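Local coordinates for protein aldehyde dehydrogenase (Bartonella henselae, PDB 3I44) that probably catalyses the NAD(P)-dependent oxidation of aldehydes to carboxylic acids, at residues Glu86-Val91 with Lys137-Phe142; Glu92-Ile97 with Lys181-Leu186; Ala477-Gly480 with Lys486-Leu489; Gln77-Thr82 with Ala215-Val220; Asn176-Lys181 with Met205-Ile210. The protein carries 1 engineered substitution. All blocks are in the same frame, centred on the assembly; numbering follows the deposited sequence.

In the fold
Contacts 2 and 5 are buried and apolar; both use helix 174-188, which meets helix 84-100 in the first and helix 202-213 in the second. Contact 1, farther from the centre of the chain, uses helix 84-100 again and mixes an aliphatic-aromatic touch with the stems of polar side chains. Contact 4 lies farthest out: a tryptophan from helix 62-79 covers a loop leading into strand 221-223. Contact 3 differs in kind, since a carboxylate, with a water nearby, joins two loop segments beside the subunit interface. K181, shared by contacts 2 and 5, forms a salt bridge with E479 of contact 3.

Contact 1: residues Glu86-Val91 with Lys137-Phe142; sequences ERLGFV and KAYKEF
L88 and Y139 carry the apolar part of this contact between helices 84-100 and 117-141. The two side chains slide past each other in opposite directions: L88 CB stands 4.1 Å from Y139 CD2, an oblique approach to the ring, and L88 CD1 reaches the same CD2 atom. Y139 can lie across the gap because its ring carbon CG is turned anti to the backbone N (chi1 -157°). At the outer margin L88 CD2 brushes K140 CD at 4.2 Å, the lysine chain being bent at chi2 and chi3.

The polar part is indirect. R87 crosses Y139 at about a right angle, with CD 3.7 Å from the phenol OH, and its guanidinium is inclined 37° to the ring. These two polar ends are not bonded to each other. Instead, R87 NH1 donates to the carbonyl oxygen of L187 at the end of helix 174-188, to which Y139 OH makes a weak hydrogen bond, while R87 NE is held by T82 OG1.

The short helical segments run nearly antiparallel, 171° between directions, with axes 11.3 Å apart, a spacing that long side chains bridge. The chemistry thus grades from aliphatic carbon near the solvent to a buried arginine and phenol, the arginine bonded firmly, and the phenol weakly, to one backbone carbonyl of a third helix.

Contact 2: residues Glu92-Ile97 with Lys181-Leu186; sequences EKILEI and KVIPAL
I94, I183 and L186 meet through methyl groups alone, with no ring, amide or carboxylate face between them. The flat group with a defined partner lies elsewhere on helix 84-100: the E96 carboxylate, whose OE1 takes K93 NZ at 2.9 Å from above its plane, 42° out of it. This salt bridge sits on the exposed side of the helix and has no part in the buried joint.

In that joint I94 and L186 reach toward each other tip to tip, their CD1 atoms 3.7 Å apart. The I94 branch that does this is CG1, set beside the backbone N (chi1 -73°) and continued in an extended line to CD1. The other branch of I94, CG2, faces I183, whose CD1 lies 4.3 Å away. One isoleucine therefore addresses two successive turns of helix 174-188, I183 with one branch and L186 with the other. That helix is kinked at P184, whose nitrogen cannot donate to the preceding turn.

Around the pair, L211 of helix 202-213 and A214 also touch I94, V220 and M192 touch L186, and F135 of helix 117-141 covers I183. This is buried helix-helix packing of helix 84-100 on helix 174-188, which connects strands 156-168 and 191-195. With every touching residue buried and aliphatic, the contact rests on dispersion and the exclusion of water; with no polar bond across these segments, shape alone sets their fit.

Contact 3: residues Ala477-Gly480 with Lys486-Leu489; sequences AREG and KEFL
E487 places its carboxylate against the backbone of A477 and R478. OE2 accepts the R478 amide at 2.8 Å from R478 N, nearly straight at 168°, although the N-H arrives from well above the carboxylate plane, 59° out of it. The same oxygen lies 3.3 Å from A477 CA. The other oxygen, E487 OE1, stands 3.9 Å from E479 CG. A water 2.8 Å from E487 OE1 and 3.0 Å from E479 OE1 lies within hydrogen-bonding distance of both acids and may bridge them; their carboxylate planes are 71° apart. The E487 chain, extended beyond CG, spans the gap.

E487 lies in the type I beta turn K486-L489, closed by L489 N to K486 O, which leads from helix 481-486 into strand 489-494, antiparallel to strand 156-168. The carboxylate thus ties the exit of this short helix back to the loop before it.

Farther out, R478 folds back on its own segment: NH1 reaches A477 O at 2.8 Å, the acceptor lying in the guanidinium plane. NH1 also bonds to the carbonyl of G470, Y467 makes a cation-pi contact with R478, and R478 NE meets T491 OG1 of the second subunit. E479 OE1 is held in addition by a salt bridge from K181 NZ of helix 174-188.

Contact 4: residues Gln77-Thr82 with Ala215-Val220; sequences QTWKTT and ALPSGV
W79 lays its indole over V220, the two side chains crossing at about a right angle. V220 CG1 sits over one face, 3.8 Å from the centroid of the five-membered ring and only 11° off its normal, a well-centred CH-pi contact. V220 CG2 leans on the same indole at 3.8 Å from W79 CE3. In the tryptophan, chi1 of 178° puts CG on the far side from the backbone N, which lays the indole over V220.

The six-membered ring is met obliquely by two more side chains. P217 CD approaches W79 CZ3 at 3.8 Å, and L216 CD1 comes to W79 CH2 at 3.9 Å, both crossing the indole at about a right angle. Above the opposite face, toward its rim, lies T82 OG1. That hydroxyl is fixed by donating to W79 O at 2.7 Å in the carbonyl plane; T82 N donates to the same oxygen and closes a type I beta turn.

In the partner segment, P217-V220 forms a type II turn with G219 at positive phi, its V220 N bonded to P217 O.

The joint links the last part of helix 62-79 to the loop that leaves helix 202-213 through a Schellman motif at A215 and enters strand 221-223; L186 of helix 174-188 and F90 of helix 84-100 pack beside it.

Contact 5: residues Asn176-Lys181 with Met205-Ile210; sequences NQVTLK and MLFAEI
V178 and F207 make a CH-pi contact between helices 174-188 and 202-213. V178 CG1 lies over one face of the phenyl ring, shifted toward the rim: it is 4.0 Å from the centroid, 22° off the normal, and 3.7 Å from its nearest ring atom, F207 CD2. The two side chains slide past each other in opposite directions. F207 CB points at the partner helix, and with CG anti to the backbone N (chi1 -174°) the ring continues across the gap.

A looser touch comes from T179. Its CG2 approaches F207 CE1 obliquely at 4.1 Å, the side chains crossing at about a right angle. T179 thus offers its methyl to the ring, while its hydroxyl turns back to its own helix, where M175 O accepts a hydrogen bond.

Outside the pair, V182 one turn further along helix 174-188 also touches F207, so the ring is seated against successive turns.

Helix 174-188 follows strand 156-168 and leads into strand 191-195, which pairs in parallel with strand 156-168; helix 202-213 then leads on to strand 221-223, parallel to 191-195. The contact therefore packs the helices of two consecutive beta-alpha-beta crossovers side by side, as in the Rossmann-like dinucleotide-binding domain of aldehyde dehydrogenases.

Contact 1: residues Glu86-Val91 with Lys137-Phe142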
# COMPACT_ATOMS: atom_id res chain seq x y z
N GLU A 86 -4.09 -25.25 13.71
CA GLU A 86 -5.23 -25.80 12.97
C GLU A 86 -5.29 -25.30 11.51
O GLU A 86 -5.60 -26.05 10.62
CB GLU A 86 -6.53 -25.35 13.60
CG GLU A 86 -6.91 -25.89 15.00
CD GLU A 86 -8.07 -25.04 15.58
OE1 GLU A 86 -7.85 -24.32 16.58
OE2 GLU A 86 -9.16 -25.03 14.94
N ARG A 87 -5.02 -24.02 11.30
CA ARG A 87 -4.91 -23.46 9.94
C ARG A 87 -3.83 -24.12 9.10
O ARG A 87 -4.06 -24.41 7.93
CB ARG A 87 -4.63 -21.95 9.98
CG ARG A 87 -5.74 -21.11 10.58
CD ARG A 87 -5.23 -19.67 10.67
NE ARG A 87 -5.94 -18.90 11.66
CZ ARG A 87 -5.59 -17.70 12.09
NH1 ARG A 87 -4.49 -17.11 11.64
NH2 ARG A 87 -6.35 -17.09 13.00
N LEU A 88 -2.64 -24.33 9.66
CA LEU A 88 -1.63 -25.07 8.94
C LEU A 88 -2.11 -26.49 8.59
O LEU A 88 -1.84 -26.98 7.50
CB LEU A 88 -0.35 -25.14 9.74
CG LEU A 88 0.84 -25.84 9.08
CD1 LEU A 88 1.25 -25.08 7.84
CD2 LEU A 88 2.01 -25.93 10.10
N GLY A 89 -2.83 -27.13 9.50
CA GLY A 89 -3.35 -28.47 9.24
C GLY A 89 -4.32 -28.48 8.06
O GLY A 89 -4.31 -29.42 7.25
N PHE A 90 -5.15 -27.44 7.94
CA PHE A 90 -5.99 -27.34 6.74
C PHE A 90 -5.19 -27.17 5.45
O PHE A 90 -5.52 -27.76 4.43
CB PHE A 90 -7.01 -26.20 6.85
CG PHE A 90 -8.21 -26.55 7.69
CD1 PHE A 90 -9.15 -27.48 7.23
CD2 PHE A 90 -8.40 -25.94 8.92
CE1 PHE A 90 -10.26 -27.81 8.00
CE2 PHE A 90 -9.52 -26.26 9.70
CZ PHE A 90 -10.45 -27.18 9.24
N VAL A 91 -4.16 -26.35 5.50
CA VAL A 91 -3.31 -26.13 4.32
C VAL A 91 -2.53 -27.39 3.91
O VAL A 91 -2.39 -27.71 2.73
CB VAL A 91 -2.38 -24.93 4.54
CG1 VAL A 91 -1.29 -24.81 3.40
CG2 VAL A 91 -3.27 -23.67 4.63
N LYS A 137 6.47 -23.66 4.85
CA LYS A 137 7.77 -23.37 5.41
C LYS A 137 7.81 -21.98 6.06
O LYS A 137 8.28 -21.84 7.20
CB LYS A 137 8.90 -23.50 4.38
CG LYS A 137 10.29 -23.08 4.96
CD LYS A 137 11.44 -23.37 4.01
CE LYS A 137 12.79 -23.00 4.68
NZ LYS A 137 13.79 -22.67 3.60
N ALA A 138 7.34 -20.96 5.33
CA ALA A 138 7.31 -19.59 5.87
C ALA A 138 6.47 -19.53 7.15
O ALA A 138 6.90 -18.94 8.13
CB ALA A 138 6.79 -18.56 4.82
N TYR A 139 5.31 -20.17 7.17
CA TYR A 139 4.41 -20.08 8.32
C TYR A 139 5.06 -20.63 9.58
O TYR A 139 4.85 -20.10 10.66
CB TYR A 139 3.15 -20.87 8.10
CG TYR A 139 1.95 -20.45 8.91
CD1 TYR A 139 1.46 -19.12 8.88
CD2 TYR A 139 1.21 -21.38 9.63
CE1 TYR A 139 0.31 -18.76 9.58
CE2 TYR A 139 0.05 -21.02 10.32
CZ TYR A 139 -0.40 -19.72 10.28
OH TYR A 139 -1.55 -19.36 10.96
N LYS A 140 5.82 -21.70 9.41
CA LYS A 140 6.55 -22.31 10.51
C LYS A 140 7.60 -21.35 11.10
O LYS A 140 7.79 -21.36 12.29
CB LYS A 140 7.12 -23.68 10.09
CG LYS A 140 6.06 -24.79 10.23
CD LYS A 140 6.09 -25.89 9.13
CE LYS A 140 7.05 -27.04 9.42
NZ LYS A 140 7.12 -28.01 8.27
N GLU A 141 8.20 -20.49 10.29
CA GLU A 141 9.09 -19.45 10.81
C GLU A 141 8.41 -18.18 11.35
O GLU A 141 9.08 -17.31 11.90
CB GLU A 141 10.11 -19.03 9.73
CG GLU A 141 11.02 -20.19 9.25
CD GLU A 141 11.75 -20.90 10.41
OE1 GLU A 141 12.80 -20.37 10.88
OE2 GLU A 141 11.28 -21.97 10.85
N PHE A 142 7.10 -18.04 11.17
CA PHE A 142 6.42 -16.78 11.47
C PHE A 142 5.80 -16.87 12.82
O PHE A 142 5.32 -17.92 13.22
CB PHE A 142 5.33 -16.54 10.42
CG PHE A 142 4.44 -15.38 10.71
CD1 PHE A 142 4.88 -14.09 10.51
CD2 PHE A 142 3.12 -15.59 11.08
CE1 PHE A 142 4.03 -13.01 10.75
CE2 PHE A 142 2.28 -14.53 11.33
CZ PHE A 142 2.74 -13.23 11.15

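Contact 2: residues Glu92-Ile97 with Lys181-Leu186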
# COMPACT_ATOMS: atom_id res chain seq x y z
N GLU A 92 -2.09 -28.16 4.90
CA GLU A 92 -1.46 -29.45 4.58
C GLU A 92 -2.45 -30.41 3.94
O GLU A 92 -2.11 -31.13 3.00
CB GLU A 92 -0.73 -30.01 5.82
CG GLU A 92 0.51 -29.07 6.19
CD GLU A 92 1.48 -29.70 7.21
OE1 GLU A 92 1.11 -30.75 7.83
OE2 GLU A 92 2.62 -29.18 7.36
N LYS A 93 -3.68 -30.41 4.42
CA LYS A 93 -4.74 -31.23 3.85
C LYS A 93 -5.07 -30.79 2.41
O LYS A 93 -5.21 -31.61 1.50
CB LYS A 93 -5.98 -31.17 4.74
CG LYS A 93 -7.11 -32.16 4.34
CD LYS A 93 -6.50 -33.56 4.08
CE LYS A 93 -7.30 -34.70 4.64
NZ LYS A 93 -6.36 -35.85 4.94
N ILE A 94 -5.11 -29.47 2.19
CA ILE A 94 -5.34 -28.93 0.87
C ILE A 94 -4.24 -29.42 -0.08
O ILE A 94 -4.53 -29.84 -1.18
CB ILE A 94 -5.40 -27.40 0.92
CG1 ILE A 94 -6.74 -26.94 1.56
CG2 ILE A 94 -5.19 -26.79 -0.52
CD1 ILE A 94 -6.76 -25.38 1.90
N LEU A 95 -2.97 -29.33 0.33
CA LEU A 95 -1.87 -29.81 -0.48
C LEU A 95 -2.02 -31.30 -0.84
O LEU A 95 -1.82 -31.68 -1.98
CB LEU A 95 -0.55 -29.61 0.25
CG LEU A 95 0.70 -30.07 -0.52
CD1 LEU A 95 0.79 -29.40 -1.92
CD2 LEU A 95 1.98 -29.81 0.29
N GLU A 96 -2.34 -32.12 0.17
CA GLU A 96 -2.54 -33.55 -0.04
C GLU A 96 -3.63 -33.80 -1.10
O GLU A 96 -3.41 -34.60 -1.99
CB GLU A 96 -2.91 -34.25 1.26
CG GLU A 96 -3.44 -35.64 1.03
CD GLU A 96 -3.72 -36.39 2.29
OE1 GLU A 96 -3.99 -35.78 3.34
OE2 GLU A 96 -3.70 -37.62 2.21
N ILE A 97 -4.77 -33.13 -1.01
CA ILE A 97 -5.82 -33.33 -1.99
C ILE A 97 -5.42 -32.72 -3.35
O ILE A 97 -5.70 -33.28 -4.39
CB ILE A 97 -7.20 -32.81 -1.49
CG1 ILE A 97 -7.66 -33.63 -0.26
CG2 ILE A 97 -8.21 -32.87 -2.61
CD1 ILE A 97 -8.48 -32.82 0.75
N LYS A 181 -2.72 -16.39 -3.56
CA LYS A 181 -3.64 -15.55 -2.83
C LYS A 181 -4.40 -16.29 -1.75
O LYS A 181 -4.49 -15.79 -0.66
CB LYS A 181 -4.62 -14.89 -3.80
CG LYS A 181 -3.92 -13.95 -4.79
CD LYS A 181 -4.96 -13.20 -5.63
CE LYS A 181 -4.31 -12.53 -6.81
NZ LYS A 181 -3.38 -11.40 -6.42
N VAL A 182 -4.93 -17.46 -2.05
CA VAL A 182 -5.85 -18.12 -1.11
C VAL A 182 -5.10 -18.69 0.10
O VAL A 182 -5.60 -18.64 1.22
CB VAL A 182 -6.63 -19.25 -1.79
CG1 VAL A 182 -7.38 -20.07 -0.76
CG2 VAL A 182 -7.59 -18.68 -2.86
N ILE A 183 -3.93 -19.29 -0.12
CA ILE A 183 -3.17 -19.91 0.95
C ILE A 183 -2.71 -18.91 2.01
O ILE A 183 -2.91 -19.16 3.17
CB ILE A 183 -1.99 -20.77 0.41
CG1 ILE A 183 -2.52 -21.87 -0.51
CG2 ILE A 183 -1.15 -21.34 1.56
CD1 ILE A 183 -3.52 -22.90 0.13
N PRO A 184 -2.08 -17.77 1.63
CA PRO A 184 -1.66 -16.87 2.73
C PRO A 184 -2.87 -16.22 3.45
O PRO A 184 -2.79 -15.92 4.65
CB PRO A 184 -0.75 -15.84 2.03
CG PRO A 184 -1.12 -15.90 0.59
CD PRO A 184 -1.52 -17.34 0.34
N ALA A 185 -4.00 -16.07 2.74
CA ALA A 185 -5.21 -15.50 3.34
C ALA A 185 -5.77 -16.47 4.39
O ALA A 185 -6.14 -16.06 5.49
CB ALA A 185 -6.27 -15.15 2.24
N LEU A 186 -5.81 -17.75 4.06
CA LEU A 186 -6.11 -18.80 5.05
C LEU A 186 -5.19 -18.72 6.28
O LEU A 186 -5.66 -18.60 7.42
CB LEU A 186 -6.04 -20.17 4.38
CG LEU A 186 -7.19 -20.44 3.38
CD1 LEU A 186 -6.99 -21.79 2.65
CD2 LEU A 186 -8.60 -20.30 4.06

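Contact 3: residues Ala477-Gly480 with Lys486-Leu489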
# COMPACT_ATOMS: atom_id res chain seq x y z
N ALA A 477 2.64 -5.32 -5.26
CA ALA A 477 2.36 -6.53 -4.48
C ALA A 477 3.65 -7.33 -4.22
O ALA A 477 4.59 -7.30 -5.01
CB ALA A 477 1.39 -7.35 -5.21
N ARG A 478 3.67 -8.05 -3.12
CA ARG A 478 4.81 -8.89 -2.73
C ARG A 478 4.21 -10.23 -2.31
O ARG A 478 3.87 -10.45 -1.14
CB ARG A 478 5.59 -8.20 -1.62
CG ARG A 478 6.33 -6.93 -2.09
CD ARG A 478 7.60 -7.28 -2.87
NE ARG A 478 8.37 -6.18 -3.48
CZ ARG A 478 8.05 -5.53 -4.61
NH1 ARG A 478 6.90 -5.77 -5.24
NH2 ARG A 478 8.88 -4.63 -5.10
N GLU A 479 3.99 -11.09 -3.31
CA GLU A 479 3.31 -12.36 -3.10
C GLU A 479 4.33 -13.45 -2.78
O GLU A 479 5.45 -13.38 -3.22
CB GLU A 479 2.47 -12.72 -4.33
CG GLU A 479 1.28 -11.75 -4.56
CD GLU A 479 0.14 -12.33 -5.39
OE1 GLU A 479 -1.04 -12.13 -5.01
OE2 GLU A 479 0.41 -13.04 -6.38
N GLY A 480 3.92 -14.47 -2.03
CA GLY A 480 4.78 -15.61 -1.79
C GLY A 480 5.53 -15.55 -0.47
O GLY A 480 5.91 -14.46 0.01
N LYS A 486 2.06 -11.72 5.07
CA LYS A 486 1.93 -10.40 5.70
C LYS A 486 1.01 -9.43 4.95
O LYS A 486 0.46 -8.51 5.57
CB LYS A 486 3.28 -9.73 5.95
CG LYS A 486 4.00 -10.36 7.12
CD LYS A 486 5.45 -9.96 7.22
CE LYS A 486 6.04 -10.45 8.52
NZ LYS A 486 7.49 -10.06 8.64
N GLU A 487 0.88 -9.57 3.64
CA GLU A 487 -0.09 -8.75 2.92
C GLU A 487 -1.52 -8.97 3.45
O GLU A 487 -2.37 -8.11 3.26
CB GLU A 487 -0.06 -9.04 1.41
CG GLU A 487 1.22 -8.66 0.67
CD GLU A 487 1.01 -8.58 -0.86
OE1 GLU A 487 0.40 -9.50 -1.45
OE2 GLU A 487 1.46 -7.57 -1.45
N PHE A 488 -1.79 -10.09 4.11
CA PHE A 488 -3.15 -10.35 4.67
C PHE A 488 -3.28 -10.06 6.19
O PHE A 488 -4.27 -10.45 6.84
CB PHE A 488 -3.60 -11.77 4.31
CG PHE A 488 -3.89 -11.93 2.83
CD1 PHE A 488 -5.11 -11.54 2.30
CD2 PHE A 488 -2.92 -12.44 1.97
CE1 PHE A 488 -5.36 -11.66 0.92
CE2 PHE A 488 -3.16 -12.57 0.60
CZ PHE A 488 -4.37 -12.18 0.08
N LEU A 489 -2.28 -9.36 6.72
CA LEU A 489 -2.24 -9.00 8.16
C LEU A 489 -2.13 -7.50 8.34
O LEU A 489 -1.45 -6.85 7.57
CB LEU A 489 -1.00 -9.65 8.81
CG LEU A 489 -1.07 -11.18 8.79
CD1 LEU A 489 0.27 -11.87 9.15
CD2 LEU A 489 -2.20 -11.62 9.71
O HOH W 1 -1.44 -9.63 -3.49

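Contact 4: residues Gln77-Thr82 with Ala215-Val220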
# COMPACT_ATOMS: atom_id res chain seq x y z
N GLN A 77 -15.89 -14.40 12.00
CA GLN A 77 -16.06 -14.30 13.43
C GLN A 77 -15.51 -15.53 14.18
O GLN A 77 -14.94 -15.39 15.26
CB GLN A 77 -17.55 -14.04 13.76
CG GLN A 77 -18.04 -12.64 13.25
CD GLN A 77 -17.16 -11.48 13.76
OE1 GLN A 77 -16.90 -11.38 14.97
NE2 GLN A 77 -16.68 -10.62 12.85
N THR A 78 -15.65 -16.72 13.60
CA THR A 78 -15.09 -17.93 14.24
C THR A 78 -13.77 -18.40 13.63
O THR A 78 -12.94 -18.94 14.34
CB THR A 78 -16.08 -19.09 14.19
OG1 THR A 78 -16.57 -19.23 12.85
CG2 THR A 78 -17.25 -18.85 15.14
N TRP A 79 -13.56 -18.18 12.32
CA TRP A 79 -12.30 -18.57 11.64
C TRP A 79 -11.07 -17.80 12.17
O TRP A 79 -9.98 -18.37 12.28
CB TRP A 79 -12.44 -18.40 10.10
CG TRP A 79 -11.19 -18.72 9.32
CD1 TRP A 79 -10.38 -17.83 8.69
CD2 TRP A 79 -10.59 -20.01 9.13
NE1 TRP A 79 -9.33 -18.47 8.11
CE2 TRP A 79 -9.43 -19.81 8.36
CE3 TRP A 79 -10.93 -21.32 9.53
CZ2 TRP A 79 -8.59 -20.88 7.97
CZ3 TRP A 79 -10.10 -22.38 9.13
CH2 TRP A 79 -8.95 -22.15 8.36
N LYS A 80 -11.26 -16.53 12.51
CA LYS A 80 -10.18 -15.71 13.08
C LYS A 80 -9.68 -16.19 14.45
O LYS A 80 -8.60 -15.82 14.86
CB LYS A 80 -10.57 -14.21 13.14
CG LYS A 80 -11.51 -13.84 14.28
CD LYS A 80 -11.99 -12.39 14.19
CE LYS A 80 -12.58 -11.86 15.52
NZ LYS A 80 -13.89 -12.51 15.91
N THR A 81 -10.45 -17.03 15.13
CA THR A 81 -10.03 -17.59 16.41
C THR A 81 -9.42 -18.99 16.34
O THR A 81 -9.01 -19.54 17.36
CB THR A 81 -11.23 -17.64 17.39
OG1 THR A 81 -12.12 -18.69 17.00
CG2 THR A 81 -11.96 -16.31 17.41
N THR A 82 -9.34 -19.59 15.15
CA THR A 82 -8.64 -20.88 14.99
C THR A 82 -7.15 -20.64 15.27
O THR A 82 -6.63 -19.53 15.07
CB THR A 82 -8.81 -21.44 13.62
OG1 THR A 82 -8.37 -20.45 12.67
CG2 THR A 82 -10.29 -21.84 13.36
N ALA A 215 -12.56 -30.06 3.88
CA ALA A 215 -13.46 -29.72 4.97
C ALA A 215 -13.16 -28.36 5.61
O ALA A 215 -13.41 -28.14 6.78
CB ALA A 215 -13.51 -30.85 6.05
N LEU A 216 -12.68 -27.43 4.81
CA LEU A 216 -12.52 -26.06 5.25
C LEU A 216 -13.91 -25.56 5.70
O LEU A 216 -14.89 -25.79 5.00
CB LEU A 216 -11.97 -25.23 4.09
CG LEU A 216 -11.20 -23.96 4.37
CD1 LEU A 216 -9.90 -24.22 5.17
CD2 LEU A 216 -10.95 -23.27 3.05
N PRO A 217 -14.00 -24.90 6.88
CA PRO A 217 -15.30 -24.48 7.41
C PRO A 217 -16.10 -23.61 6.46
O PRO A 217 -15.55 -22.79 5.70
CB PRO A 217 -14.93 -23.68 8.66
CG PRO A 217 -13.63 -24.20 9.08
CD PRO A 217 -12.91 -24.53 7.80
N SER A 218 -17.41 -23.80 6.51
CA SER A 218 -18.33 -23.07 5.65
C SER A 218 -18.14 -21.55 5.67
O SER A 218 -18.13 -20.90 6.72
CB SER A 218 -19.77 -23.44 6.05
OG SER A 218 -19.97 -24.83 5.84
N GLY A 219 -17.98 -20.97 4.50
CA GLY A 219 -17.91 -19.52 4.37
C GLY A 219 -16.49 -18.95 4.40
O GLY A 219 -16.29 -17.75 4.09
N VAL A 220 -15.51 -19.77 4.79
CA VAL A 220 -14.12 -19.30 4.82
C VAL A 220 -13.64 -18.98 3.40
O VAL A 220 -13.01 -17.94 3.16
CB VAL A 220 -13.23 -20.35 5.51
CG1 VAL A 220 -11.76 -19.96 5.45
CG2 VAL A 220 -13.70 -20.54 6.98

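Contact 5: residues Asn176-Lys181 with Met205-Ile210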
# COMPACT_ATOMS: atom_id res chain seq x y z
N ASN A 176 -0.99 -21.00 -10.19
CA ASN A 176 0.05 -20.17 -9.64
C ASN A 176 -0.60 -18.98 -8.87
O ASN A 176 -0.38 -18.80 -7.67
CB ASN A 176 0.96 -19.65 -10.78
CG ASN A 176 2.15 -18.88 -10.28
OD1 ASN A 176 2.19 -17.63 -10.30
ND2 ASN A 176 3.19 -19.62 -9.90
N GLN A 177 -1.47 -18.25 -9.58
CA GLN A 177 -2.06 -17.02 -9.08
C GLN A 177 -3.10 -17.27 -7.98
O GLN A 177 -3.14 -16.51 -7.01
CB GLN A 177 -2.57 -16.20 -10.29
CG GLN A 177 -1.42 -15.82 -11.25
CD GLN A 177 -1.82 -15.70 -12.75
OE1 GLN A 177 -2.79 -16.34 -13.21
NE2 GLN A 177 -1.07 -14.86 -13.50
N VAL A 178 -3.90 -18.33 -8.08
CA VAL A 178 -4.87 -18.66 -7.04
C VAL A 178 -4.18 -19.10 -5.74
O VAL A 178 -4.53 -18.61 -4.67
CB VAL A 178 -5.87 -19.76 -7.50
CG1 VAL A 178 -6.66 -20.32 -6.33
CG2 VAL A 178 -6.79 -19.20 -8.60
N THR A 179 -3.19 -19.98 -5.82
CA THR A 179 -2.49 -20.44 -4.62
C THR A 179 -1.75 -19.31 -3.92
O THR A 179 -1.77 -19.24 -2.71
CB THR A 179 -1.54 -21.64 -4.87
OG1 THR A 179 -0.53 -21.30 -5.84
CG2 THR A 179 -2.30 -22.84 -5.36
N LEU A 180 -1.13 -18.42 -4.69
CA LEU A 180 -0.47 -17.23 -4.13
C LEU A 180 -1.41 -16.33 -3.32
O LEU A 180 -0.93 -15.59 -2.48
CB LEU A 180 0.22 -16.41 -5.21
CG LEU A 180 1.58 -16.96 -5.68
CD1 LEU A 180 2.07 -16.11 -6.88
CD2 LEU A 180 2.67 -17.09 -4.55
N LYS A 181 -2.72 -16.39 -3.56
CA LYS A 181 -3.64 -15.55 -2.83
C LYS A 181 -4.40 -16.29 -1.75
O LYS A 181 -4.49 -15.79 -0.66
CB LYS A 181 -4.62 -14.89 -3.80
CG LYS A 181 -3.92 -13.95 -4.79
CD LYS A 181 -4.96 -13.20 -5.63
CE LYS A 181 -4.31 -12.53 -6.81
NZ LYS A 181 -3.38 -11.40 -6.42
N MET A 205 -12.51 -23.56 -10.04
CA MET A 205 -13.67 -24.33 -9.55
C MET A 205 -13.22 -25.68 -9.01
O MET A 205 -13.72 -26.15 -8.00
CB MET A 205 -14.72 -24.47 -10.66
CG MET A 205 -15.28 -23.10 -11.01
SD MET A 205 -16.50 -23.11 -12.31
CE MET A 205 -17.92 -23.83 -11.44
N LEU A 206 -12.28 -26.33 -9.68
CA LEU A 206 -11.69 -27.58 -9.15
C LEU A 206 -10.93 -27.30 -7.82
O LEU A 206 -11.01 -28.08 -6.88
CB LEU A 206 -10.78 -28.25 -10.19
CG LEU A 206 -9.97 -29.50 -9.79
CD1 LEU A 206 -10.88 -30.62 -9.17
CD2 LEU A 206 -9.13 -30.03 -11.03
N PHE A 207 -10.22 -26.18 -7.75
CA PHE A 207 -9.55 -25.78 -6.51
C PHE A 207 -10.58 -25.63 -5.40
O PHE A 207 -10.36 -26.06 -4.26
CB PHE A 207 -8.75 -24.49 -6.70
CG PHE A 207 -7.93 -24.12 -5.51
CD1 PHE A 207 -6.71 -24.74 -5.28
CD2 PHE A 207 -8.36 -23.16 -4.63
CE1 PHE A 207 -5.92 -24.41 -4.18
CE2 PHE A 207 -7.57 -22.80 -3.52
CZ PHE A 207 -6.35 -23.43 -3.31
N ALA A 208 -11.74 -25.06 -5.75
CA ALA A 208 -12.86 -24.99 -4.82
C ALA A 208 -13.25 -26.37 -4.32
O ALA A 208 -13.47 -26.54 -3.13
CB ALA A 208 -14.08 -24.30 -5.45
N GLU A 209 -13.37 -27.34 -5.22
CA GLU A 209 -13.66 -28.72 -4.81
C GLU A 209 -12.58 -29.30 -3.91
O GLU A 209 -12.87 -30.11 -3.04
CB GLU A 209 -13.81 -29.65 -6.02
CG GLU A 209 -15.00 -29.37 -6.90
CD GLU A 209 -15.05 -30.34 -8.09
OE1 GLU A 209 -14.77 -31.53 -7.92
OE2 GLU A 209 -15.30 -29.91 -9.21
N ILE A 210 -11.32 -28.98 -4.19
CA ILE A 210 -10.22 -29.40 -3.31
C ILE A 210 -10.45 -28.90 -1.88
O ILE A 210 -10.37 -29.69 -0.93
CB ILE A 210 -8.87 -29.00 -3.89
CG1 ILE A 210 -8.62 -29.86 -5.14
CG2 ILE A 210 -7.69 -29.24 -2.89
CD1 ILE A 210 -7.54 -29.33 -6.10